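Local coordinates for dTDP-4-dehydrorhamnose reductase (Sulfolobus tokodaii, PDB 2GGS), which binds NADPH in a Rossmann-type fold and probably reduces dTDP-4-dehydrorhamnose, at residues Thr167-Lys172 / Phe225-Glu230; Pro183-Lys188 / Thr265-Gly270; Lys56-Ile61 / Lys96-Tyr101; Ile193-Glu198 / Leu259-Tyr264. All blocks are in the same frame, centred on the assembly; numbering follows the deposited sequence.

Overall arrangement
From the N terminus, interaction 3 comes first: it joins the start of strand 60-63 to the start of strand 101-107, closing a loop that holds helix 77-97, within the parallel sheet of the Rossmann fold. The other three follow it along the chain and lie in its C-terminal half. Interaction 1 ties the end of helix 160-169 to the loop before strand 231-234, and its segments alternate with those of interactions 2 and 4. Interaction 4 is nested within the loop closed by interaction 2; both fasten helix 186-199 to the loop after helix 253-258. Leu197 packs on Tyr101 of interaction 3, whose centre lies about 47 Å from that of interaction 1.

Interaction 1: residues Thr167-Lys172 / Phe225-Glu230; sequences TLKEGK and FNLPGE
Leu168, in the last turn of helix 160-169, points its side chain into the loop 225-230. Leu168 CB lies 3.8 Å from Leu227 CD1 and also comes up to the carbonyl oxygen of Pro228. CG is set anti to the carbonyl carbon (chi1 -63°), which carries the branch on past that same oxygen, and Leu168 CD2 ends near two more carbonyls, 3.4 Å from Gly229 O and slightly farther from Glu230 O. The isobutyl group is thus lined partly by the peptide backbone of the loop, while Val174 of strand 174-177 packs against it as well. The second methyl of Leu227, CD2, reaches Lys169, 4.0 Å from Lys169 CB, the two side chains crossing at a slant. The ring of Pro228 lies over the end of the helix, with Pro228 CG 3.3 Å from Leu168 O.

That end is a Schellman motif. Lys172 N bonds to Thr167 O and Gly171 N to Leu168 O, with Gly171 at positive phi as the C-prime residue. Here the CA atoms come closest, those of Gly171 and Gly229 being 4.0 Å apart. Gly229 CA makes CA-H...O contacts with Gly171 O and, at 3.5 Å, with Lys172 O; a side chain on Gly229 would run into Lys172 O and Leu168 O. One water links the segments, donating to Gly171 O and accepting from Glu230 N. Both segments lead into the parallel strands 174-177 and 231-234, with Glu230 backbone-bonded to Val174. Leu168 O and Pro228 O, two acceptors 3.1 Å apart, cannot bond to each other, so the contact relies on apolar packing, weak CA-H...O contacts and the water.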
# COMPACT_ATOMS: atom_id res chain seq x y z
N THR A 167 -17.78 9.87 -8.45
CA THR A 167 -18.09 10.11 -9.86
C THR A 167 -19.56 9.75 -10.18
O THR A 167 -20.28 10.58 -10.78
CB THR A 167 -17.11 9.34 -10.77
OG1 THR A 167 -15.78 9.80 -10.51
CG2 THR A 167 -17.42 9.54 -12.25
N LEU A 168 -19.99 8.54 -9.79
CA LEU A 168 -21.34 8.07 -10.11
C LEU A 168 -22.42 8.85 -9.40
O LEU A 168 -23.49 9.06 -9.97
CB LEU A 168 -21.53 6.57 -9.81
CG LEU A 168 -20.68 5.56 -10.60
CD1 LEU A 168 -21.05 4.11 -10.22
CD2 LEU A 168 -20.79 5.77 -12.11
N LYS A 169 -22.13 9.27 -8.17
CA LYS A 169 -23.05 10.06 -7.33
C LYS A 169 -23.37 11.38 -8.02
O LYS A 169 -24.52 11.85 -7.95
CB LYS A 169 -22.40 10.31 -5.96
CG LYS A 169 -23.32 10.86 -4.87
CD LYS A 169 -22.49 11.34 -3.69
CE LYS A 169 -23.19 12.44 -2.91
NZ LYS A 169 -24.31 11.98 -2.05
N GLU A 170 -22.38 11.95 -8.71
CA GLU A 170 -22.57 13.23 -9.42
C GLU A 170 -23.10 13.01 -10.85
O GLU A 170 -23.15 13.94 -11.66
CB GLU A 170 -21.29 14.12 -9.36
CG GLU A 170 -20.13 13.72 -10.30
CD GLU A 170 -18.78 14.42 -10.01
OE1 GLU A 170 -18.70 15.67 -10.11
OE2 GLU A 170 -17.77 13.72 -9.72
N GLY A 171 -23.52 11.77 -11.14
CA GLY A 171 -24.11 11.44 -12.44
C GLY A 171 -23.11 11.25 -13.57
O GLY A 171 -23.50 11.05 -14.73
N LYS A 172 -21.82 11.31 -13.25
CA LYS A 172 -20.78 11.21 -14.27
C LYS A 172 -20.44 9.76 -14.65
O LYS A 172 -20.81 8.80 -13.96
CB LYS A 172 -19.54 12.02 -13.85
CG LYS A 172 -19.75 13.54 -13.83
CD LYS A 172 -19.84 14.11 -15.24
CE LYS A 172 -20.26 15.59 -15.23
NZ LYS A 172 -20.88 15.98 -16.53
N PHE A 225 -25.43 1.33 -3.79
CA PHE A 225 -25.92 2.64 -3.34
C PHE A 225 -26.86 3.31 -4.33
O PHE A 225 -27.10 4.53 -4.24
CB PHE A 225 -24.71 3.55 -3.04
CG PHE A 225 -23.75 2.94 -2.06
CD1 PHE A 225 -24.14 2.72 -0.74
CD2 PHE A 225 -22.46 2.56 -2.45
CE1 PHE A 225 -23.28 2.15 0.18
CE2 PHE A 225 -21.57 1.99 -1.53
CZ PHE A 225 -22.00 1.78 -0.20
N ASN A 226 -27.41 2.51 -5.24
CA ASN A 226 -28.31 2.96 -6.31
C ASN A 226 -27.85 4.24 -6.97
O ASN A 226 -28.65 5.15 -7.22
CB ASN A 226 -29.76 3.14 -5.82
CG ASN A 226 -30.20 2.04 -4.89
OD1 ASN A 226 -30.46 0.91 -5.31
ND2 ASN A 226 -30.28 2.36 -3.62
N LEU A 227 -26.54 4.32 -7.22
CA LEU A 227 -25.95 5.52 -7.76
C LEU A 227 -26.36 5.67 -9.21
O LEU A 227 -26.54 4.67 -9.90
CB LEU A 227 -24.42 5.48 -7.62
CG LEU A 227 -23.83 5.55 -6.21
CD1 LEU A 227 -22.29 5.51 -6.26
CD2 LEU A 227 -24.27 6.81 -5.42
N PRO A 228 -26.51 6.93 -9.68
CA PRO A 228 -26.79 7.14 -11.09
C PRO A 228 -25.47 7.05 -11.83
O PRO A 228 -24.52 6.46 -11.31
CB PRO A 228 -27.36 8.57 -11.14
CG PRO A 228 -26.75 9.28 -9.93
CD PRO A 228 -26.43 8.18 -8.90
N GLY A 229 -25.38 7.61 -13.03
CA GLY A 229 -24.09 7.67 -13.69
C GLY A 229 -23.66 6.31 -14.19
O GLY A 229 -23.89 5.30 -13.53
N GLU A 230 -23.01 6.29 -15.33
CA GLU A 230 -22.74 5.05 -16.03
C GLU A 230 -21.35 4.52 -15.76
O GLU A 230 -20.41 5.28 -15.51
CB GLU A 230 -22.90 5.29 -17.53
CG GLU A 230 -22.57 4.09 -18.40
CD GLU A 230 -22.69 4.37 -19.90
OE1 GLU A 230 -22.77 5.56 -20.28
OE2 GLU A 230 -22.70 3.37 -20.68
O HOH W 1 -22.95 9.02 -16.72

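Interaction 2: residues Pro183-Lys188 / Thr265-Gly270; sequences PISARK and TLDLDG
Arg187 lays its guanidinium edge against the carboxylate of Asp267, gripping it side-on with two nitrogens, one to each oxygen. Arg187 NE donates to OD2 of Asp267 at 2.8 Å and NH2 to OD1 of Asp267 at 2.9 Å. Both bonds are almost straight and use the syn lone pairs, and the two flat groups are nearly coplanar, 11° apart. The first torsion of Arg187 places CG between its backbone N and carbonyl carbon (chi1 66°), from where the chain runs extended to NE. The backbone carbonyl of Asp269 lies over one face of the guanidinium, its oxygen 4.0 Å above the plane, and a water joins NH2 to Asp269 OD2.

Asp267 OD2 has a second donor, Ser185, whose OG gives its proton to the anti lone pair at 2.7 Å. This serine is the N-cap of helix 186-199: Ser185 OG also accepts from Lys188 N at 3.1 Å, so one hydroxyl both caps the helix and holds the aspartate. The aliphatic part of Lys188 packs on the carboxylate, crossing Asp267 at about a right angle. Replacing Arg187 with a leucine would probably leave OD1 with neither NH2 nor a charge partner and OD2 with Ser185 OG but not NE, so that the carboxylate could turn.

Elsewhere, Pro183 CG lies loosely against Leu266 CD1 at 4.4 Å, and both side chains pack on Leu217 of helix 214-224. One water bridges Pro183 O to Asp267 N, while another connects Arg187 N with Gly270 O.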
# COMPACT_ATOMS: atom_id res chain seq x y z
N PRO A 183 -8.27 -5.61 -4.38
CA PRO A 183 -8.37 -4.44 -3.50
C PRO A 183 -8.64 -4.85 -2.04
O PRO A 183 -9.45 -5.75 -1.78
CB PRO A 183 -9.57 -3.67 -4.07
CG PRO A 183 -10.40 -4.75 -4.80
CD PRO A 183 -9.34 -5.63 -5.40
N ILE A 184 -7.96 -4.21 -1.10
CA ILE A 184 -8.17 -4.41 0.32
C ILE A 184 -8.40 -3.05 0.95
O ILE A 184 -7.75 -2.06 0.56
CB ILE A 184 -6.93 -5.16 0.94
CG1 ILE A 184 -7.14 -5.55 2.43
CG2 ILE A 184 -5.58 -4.32 0.69
CD1 ILE A 184 -6.04 -6.47 2.95
N SER A 185 -9.33 -2.96 1.90
CA SER A 185 -9.51 -1.70 2.63
C SER A 185 -8.31 -1.42 3.49
O SER A 185 -7.65 -2.34 3.99
CB SER A 185 -10.75 -1.68 3.51
OG SER A 185 -10.66 -2.69 4.50
N ALA A 186 -7.99 -0.13 3.66
CA ALA A 186 -6.92 0.17 4.59
C ALA A 186 -7.11 -0.45 5.96
O ALA A 186 -6.13 -0.90 6.55
CB ALA A 186 -6.73 1.71 4.71
N ARG A 187 -8.35 -0.46 6.50
CA ARG A 187 -8.59 -1.00 7.83
C ARG A 187 -8.34 -2.52 7.92
O ARG A 187 -7.81 -2.99 8.92
CB ARG A 187 -9.98 -0.63 8.35
CG ARG A 187 -11.12 -1.27 7.56
CD ARG A 187 -12.42 -0.83 8.23
NE ARG A 187 -13.55 -1.56 7.67
CZ ARG A 187 -14.73 -1.67 8.28
NH1 ARG A 187 -14.96 -1.09 9.45
NH2 ARG A 187 -15.70 -2.37 7.69
N LYS A 188 -8.74 -3.26 6.89
CA LYS A 188 -8.49 -4.71 6.91
C LYS A 188 -7.02 -5.04 6.80
O LYS A 188 -6.51 -5.92 7.53
CB LYS A 188 -9.29 -5.43 5.82
CG LYS A 188 -10.79 -5.40 6.08
CD LYS A 188 -11.19 -6.27 7.29
CE LYS A 188 -12.71 -6.30 7.42
NZ LYS A 188 -13.19 -6.40 8.84
N THR A 265 -12.14 -10.69 2.16
CA THR A 265 -13.48 -10.43 1.66
C THR A 265 -13.67 -8.94 1.41
O THR A 265 -13.31 -8.13 2.28
CB THR A 265 -14.52 -10.96 2.62
OG1 THR A 265 -14.34 -12.38 2.71
CG2 THR A 265 -15.95 -10.66 2.11
N LEU A 266 -14.19 -8.61 0.24
CA LEU A 266 -14.38 -7.20 -0.12
C LEU A 266 -15.04 -6.42 1.02
O LEU A 266 -16.08 -6.82 1.55
CB LEU A 266 -15.23 -7.05 -1.37
CG LEU A 266 -15.38 -5.60 -1.87
CD1 LEU A 266 -14.00 -5.10 -2.38
CD2 LEU A 266 -16.45 -5.47 -2.95
N ASP A 267 -14.40 -5.32 1.41
CA ASP A 267 -14.83 -4.51 2.51
C ASP A 267 -15.22 -3.08 2.10
O ASP A 267 -14.58 -2.17 2.44
CB ASP A 267 -13.76 -4.52 3.60
CG ASP A 267 -14.11 -3.69 4.79
OD1 ASP A 267 -15.25 -3.66 5.18
OD2 ASP A 267 -13.24 -3.05 5.31
N LEU A 268 -16.31 -2.92 1.38
CA LEU A 268 -16.74 -1.59 1.05
C LEU A 268 -17.08 -0.63 2.19
O LEU A 268 -17.01 0.55 2.02
CB LEU A 268 -17.84 -1.59 0.01
CG LEU A 268 -17.48 -2.23 -1.32
CD1 LEU A 268 -18.67 -2.26 -2.22
CD2 LEU A 268 -16.35 -1.49 -1.95
N ASP A 269 -17.43 -1.15 3.34
CA ASP A 269 -17.59 -0.32 4.50
C ASP A 269 -16.28 0.39 4.95
O ASP A 269 -16.29 1.22 5.79
CB ASP A 269 -18.14 -1.12 5.67
CG ASP A 269 -19.63 -1.48 5.54
OD1 ASP A 269 -20.33 -0.96 4.70
OD2 ASP A 269 -20.04 -2.27 6.35
N GLY A 270 -15.16 -0.02 4.37
CA GLY A 270 -13.88 0.61 4.62
C GLY A 270 -13.64 1.87 3.84
O GLY A 270 -12.63 2.50 3.97
O HOH W 2 -11.57 -5.09 0.65
O HOH W 3 -10.32 1.43 5.44
O HOH W 4 -18.33 -2.43 8.81

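Interaction 3: residues Lys56-Ile61 / Lys96-Tyr101; sequences KRPDVI and KVIDSY
This is a parallel strand pairing in the central sheet, made where helix 77-97 ends and strand 101-107 begins, beside the start of strand 60-63. Tyr101 is bonded on both sides of Val60, its N donating to Asp59 O at 2.9 Å and its O accepting from Ile61 N at 2.9 Å.

On the same face of the sheet Val60 and Tyr101 lie side by side, and Val60 CG2 sits at the ring edge, 3.9 Å from Tyr101 CD2. The ring's hydroxyl bonds to the carbonyl of Lys201. A strand leading through helix 77-97 into its parallel neighbour is a beta-alpha-beta crossover, the repeating element of the Rossmann fold that holds NADPH in this enzyme.

Just before the pairing, Ser100 OG donates to Pro58 O at 2.7 Å, tilted 25° from the carbonyl plane. Ser100 CB also meets Ile61 CD1 at 3.9 Å. An alanine at Ser100 is likely to leave Pro58 O without this donor, loosening the hold on the loop that precedes Val60. Ile98, with CG1 between its backbone N and carbonyl carbon (chi1 60°), brings its CD1 against Pro58 CD at 3.7 Å and its CG2 against Arg57 NH1, while Ile53 of helix 46-56 packs on it too.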
# COMPACT_ATOMS: atom_id res chain seq x y z
N LYS A 56 14.71 7.99 18.15
CA LYS A 56 13.41 7.54 18.66
C LYS A 56 13.40 6.09 19.07
O LYS A 56 12.53 5.67 19.85
CB LYS A 56 12.30 7.82 17.64
CG LYS A 56 12.12 9.29 17.26
CD LYS A 56 11.94 10.24 18.45
CE LYS A 56 11.74 11.66 17.93
NZ LYS A 56 11.70 12.71 19.00
N ARG A 57 14.35 5.30 18.54
CA ARG A 57 14.53 3.90 18.95
C ARG A 57 13.24 3.05 18.84
O ARG A 57 12.82 2.40 19.79
CB ARG A 57 15.13 3.83 20.38
CG ARG A 57 16.52 4.53 20.45
CD ARG A 57 17.25 4.26 21.77
NE ARG A 57 17.22 2.86 22.17
CZ ARG A 57 18.09 1.95 21.75
NH1 ARG A 57 19.03 2.31 20.89
NH2 ARG A 57 17.99 0.67 22.13
N PRO A 58 12.62 3.04 17.65
CA PRO A 58 11.48 2.10 17.52
C PRO A 58 11.90 0.64 17.61
O PRO A 58 12.94 0.28 17.07
CB PRO A 58 10.91 2.45 16.13
CG PRO A 58 12.13 2.99 15.35
CD PRO A 58 12.84 3.83 16.43
N ASP A 59 11.10 -0.19 18.26
CA ASP A 59 11.32 -1.63 18.28
C ASP A 59 10.99 -2.16 16.90
O ASP A 59 11.59 -3.12 16.41
CB ASP A 59 10.42 -2.32 19.30
CG ASP A 59 10.72 -1.89 20.72
OD1 ASP A 59 11.87 -2.01 21.18
OD2 ASP A 59 9.80 -1.42 21.40
N VAL A 60 10.00 -1.49 16.28
CA VAL A 60 9.41 -1.90 15.02
C VAL A 60 9.27 -0.66 14.10
O VAL A 60 8.90 0.42 14.55
CB VAL A 60 8.02 -2.57 15.26
CG1 VAL A 60 7.32 -2.85 13.93
CG2 VAL A 60 8.21 -3.87 16.05
N ILE A 61 9.60 -0.83 12.83
CA ILE A 61 9.36 0.24 11.88
C ILE A 61 8.42 -0.35 10.82
O ILE A 61 8.77 -1.34 10.21
CB ILE A 61 10.67 0.71 11.19
CG1 ILE A 61 11.63 1.31 12.23
CG2 ILE A 61 10.37 1.75 10.08
CD1 ILE A 61 13.04 1.32 11.75
N LYS A 96 19.22 -0.95 11.39
CA LYS A 96 20.16 -2.02 11.73
C LYS A 96 20.94 -1.63 12.98
O LYS A 96 21.25 -2.49 13.83
CB LYS A 96 21.10 -2.29 10.56
CG LYS A 96 22.07 -3.47 10.74
CD LYS A 96 21.35 -4.76 11.20
CE LYS A 96 22.29 -5.95 11.23
NZ LYS A 96 23.48 -5.68 12.08
N VAL A 97 21.24 -0.35 13.07
CA VAL A 97 22.01 0.20 14.20
C VAL A 97 21.32 -0.11 15.53
O VAL A 97 21.99 -0.44 16.53
CB VAL A 97 22.27 1.70 13.99
CG1 VAL A 97 22.92 2.34 15.25
CG2 VAL A 97 23.17 1.92 12.78
N ILE A 98 19.98 -0.04 15.54
CA ILE A 98 19.16 -0.27 16.72
C ILE A 98 18.51 -1.66 16.73
O ILE A 98 17.73 -2.01 17.61
CB ILE A 98 18.10 0.88 16.94
CG1 ILE A 98 17.14 1.00 15.75
CG2 ILE A 98 18.78 2.21 17.22
CD1 ILE A 98 15.94 1.91 16.06
N ASP A 99 18.84 -2.46 15.72
CA ASP A 99 18.35 -3.83 15.61
C ASP A 99 16.80 -3.84 15.55
O ASP A 99 16.15 -4.69 16.14
CB ASP A 99 18.88 -4.69 16.76
CG ASP A 99 18.62 -6.15 16.56
OD1 ASP A 99 18.66 -6.61 15.39
OD2 ASP A 99 18.36 -6.86 17.54
N SER A 100 16.23 -2.87 14.84
CA SER A 100 14.78 -2.78 14.70
C SER A 100 14.21 -3.90 13.83
O SER A 100 14.89 -4.42 12.95
CB SER A 100 14.38 -1.47 14.04
OG SER A 100 14.51 -0.39 14.93
N TYR A 101 12.95 -4.24 14.07
CA TYR A 101 12.23 -5.15 13.20
C TYR A 101 11.61 -4.27 12.09
O TYR A 101 10.81 -3.42 12.37
CB TYR A 101 11.17 -5.91 13.99
CG TYR A 101 10.19 -6.76 13.20
CD1 TYR A 101 10.62 -7.60 12.18
CD2 TYR A 101 8.84 -6.78 13.55
CE1 TYR A 101 9.73 -8.39 11.47
CE2 TYR A 101 7.94 -7.58 12.84
CZ TYR A 101 8.40 -8.38 11.82
OH TYR A 101 7.53 -9.17 11.11

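Interaction 4: residues Ile193-Glu198 / Leu259-Tyr264; sequences ILELLE and LSTDFY
Glu195 spreads its carboxylate across two successive backbone amides of the loop 259-264. OE1 of Glu195 accepts from Ser260 N at 2.8 Å through its syn lone pair, in a nearly straight bond of 169°, and OE2 accepts from Thr261 N at 3.2 Å, met on its syn side but 16° out of the carboxylate plane. With one amide on each oxygen, the group is fixed against rotation. Thr261 also brings its CG2 close to Glu195 OE2, at 3.1 Å.

Along the stem of Glu195, Leu259 CD2 lies between Glu195 CB and Leu196 CD2, 3.7 Å from each. The chain of Glu195 runs extended beyond CG, which brings its end past Leu259 CB to the amides.

Farther out, Leu259 packs also on Ala192, and Thr261 on Ser191, both of helix 186-199. Leu196 is backed by Val207. Beyond the contact an Asx turn shapes the loop: Asp262 OD1 accepts from Tyr264 N at 2.9 Å, while OD2 bonds to Thr265 OG1. A helix glutamate taking the amides of Ser260 and Thr261, just after helix 253-258, thus joins this loop to helix 186-199, which lies against the Rossmann sheet through Ile193 on Ile105.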
# COMPACT_ATOMS: atom_id res chain seq x y z
N ILE A 193 -1.75 -6.48 9.39
CA ILE A 193 -0.39 -6.12 9.73
C ILE A 193 -0.16 -6.20 11.24
O ILE A 193 0.86 -6.77 11.68
CB ILE A 193 -0.02 -4.72 9.13
CG1 ILE A 193 0.08 -4.85 7.60
CG2 ILE A 193 1.33 -4.19 9.74
CD1 ILE A 193 0.11 -3.49 6.82
N LEU A 194 -1.13 -5.74 12.04
CA LEU A 194 -1.07 -5.89 13.49
C LEU A 194 -0.86 -7.36 13.89
O LEU A 194 -0.02 -7.66 14.75
CB LEU A 194 -2.35 -5.40 14.15
CG LEU A 194 -2.19 -4.64 15.47
CD1 LEU A 194 -3.52 -4.30 16.12
CD2 LEU A 194 -1.29 -5.34 16.46
N GLU A 195 -1.61 -8.27 13.29
CA GLU A 195 -1.43 -9.71 13.61
C GLU A 195 -0.04 -10.20 13.25
O GLU A 195 0.60 -10.98 13.99
CB GLU A 195 -2.44 -10.56 12.84
CG GLU A 195 -3.65 -10.97 13.60
CD GLU A 195 -4.43 -12.03 12.88
OE1 GLU A 195 -4.07 -13.23 13.01
OE2 GLU A 195 -5.38 -11.66 12.16
N LEU A 196 0.44 -9.77 12.10
CA LEU A 196 1.74 -10.16 11.60
C LEU A 196 2.86 -9.72 12.54
O LEU A 196 3.82 -10.46 12.76
CB LEU A 196 1.98 -9.61 10.19
CG LEU A 196 1.29 -10.42 9.09
CD1 LEU A 196 1.38 -9.72 7.72
CD2 LEU A 196 1.87 -11.82 9.04
N LEU A 197 2.73 -8.50 13.06
CA LEU A 197 3.71 -7.91 13.98
C LEU A 197 3.99 -8.77 15.17
O LEU A 197 5.17 -9.05 15.46
CB LEU A 197 3.20 -6.56 14.50
CG LEU A 197 3.24 -5.42 13.49
CD1 LEU A 197 3.24 -4.09 14.22
CD2 LEU A 197 4.46 -5.55 12.60
N GLU A 198 2.92 -9.15 15.87
CA GLU A 198 3.00 -9.99 17.04
C GLU A 198 3.82 -11.22 16.71
O GLU A 198 4.62 -11.65 17.52
CB GLU A 198 1.60 -10.41 17.61
CG GLU A 198 0.35 -9.98 16.80
CD GLU A 198 -0.79 -11.06 16.72
OE1 GLU A 198 -1.92 -10.79 17.24
OE2 GLU A 198 -0.58 -12.15 16.10
N LEU A 259 -2.99 -15.98 9.33
CA LEU A 259 -3.76 -15.01 10.05
C LEU A 259 -5.16 -15.50 10.37
O LEU A 259 -5.80 -16.21 9.58
CB LEU A 259 -3.81 -13.71 9.24
CG LEU A 259 -2.42 -13.16 8.89
CD1 LEU A 259 -2.58 -11.90 8.07
CD2 LEU A 259 -1.55 -12.88 10.12
N SER A 260 -5.65 -15.09 11.54
CA SER A 260 -7.01 -15.46 11.95
C SER A 260 -8.08 -14.67 11.22
O SER A 260 -9.10 -15.24 10.79
CB SER A 260 -7.20 -15.30 13.45
OG SER A 260 -6.22 -16.07 14.10
N THR A 261 -7.82 -13.37 11.07
CA THR A 261 -8.79 -12.39 10.55
C THR A 261 -9.05 -12.51 9.04
O THR A 261 -8.13 -12.75 8.27
CB THR A 261 -8.33 -10.94 10.85
OG1 THR A 261 -9.45 -10.05 10.71
CG2 THR A 261 -7.15 -10.46 9.92
N ASP A 262 -10.31 -12.35 8.65
CA ASP A 262 -10.66 -12.29 7.23
C ASP A 262 -10.32 -10.89 6.73
O ASP A 262 -11.13 -9.97 6.85
CB ASP A 262 -12.16 -12.60 6.99
CG ASP A 262 -12.56 -12.48 5.54
OD1 ASP A 262 -11.79 -11.91 4.75
OD2 ASP A 262 -13.65 -12.98 5.13
N PHE A 263 -9.14 -10.76 6.15
CA PHE A 263 -8.65 -9.49 5.61
C PHE A 263 -9.01 -9.35 4.15
O PHE A 263 -8.73 -8.32 3.55
CB PHE A 263 -7.13 -9.41 5.79
CG PHE A 263 -6.37 -10.52 5.10
CD1 PHE A 263 -6.08 -10.48 3.73
CD2 PHE A 263 -5.98 -11.66 5.81
CE1 PHE A 263 -5.38 -11.51 3.10
CE2 PHE A 263 -5.26 -12.68 5.19
CZ PHE A 263 -5.00 -12.64 3.86
N TYR A 264 -9.61 -10.39 3.55
CA TYR A 264 -9.69 -10.48 2.11
C TYR A 264 -11.08 -10.27 1.47
O TYR A 264 -11.17 -9.74 0.37
CB TYR A 264 -9.11 -11.80 1.62
CG TYR A 264 -9.56 -12.96 2.45
CD1 TYR A 264 -10.75 -13.63 2.15
CD2 TYR A 264 -8.79 -13.40 3.53
CE1 TYR A 264 -11.16 -14.72 2.93
CE2 TYR A 264 -9.21 -14.48 4.33
CZ TYR A 264 -10.39 -15.13 4.01
OH TYR A 264 -10.80 -16.18 4.82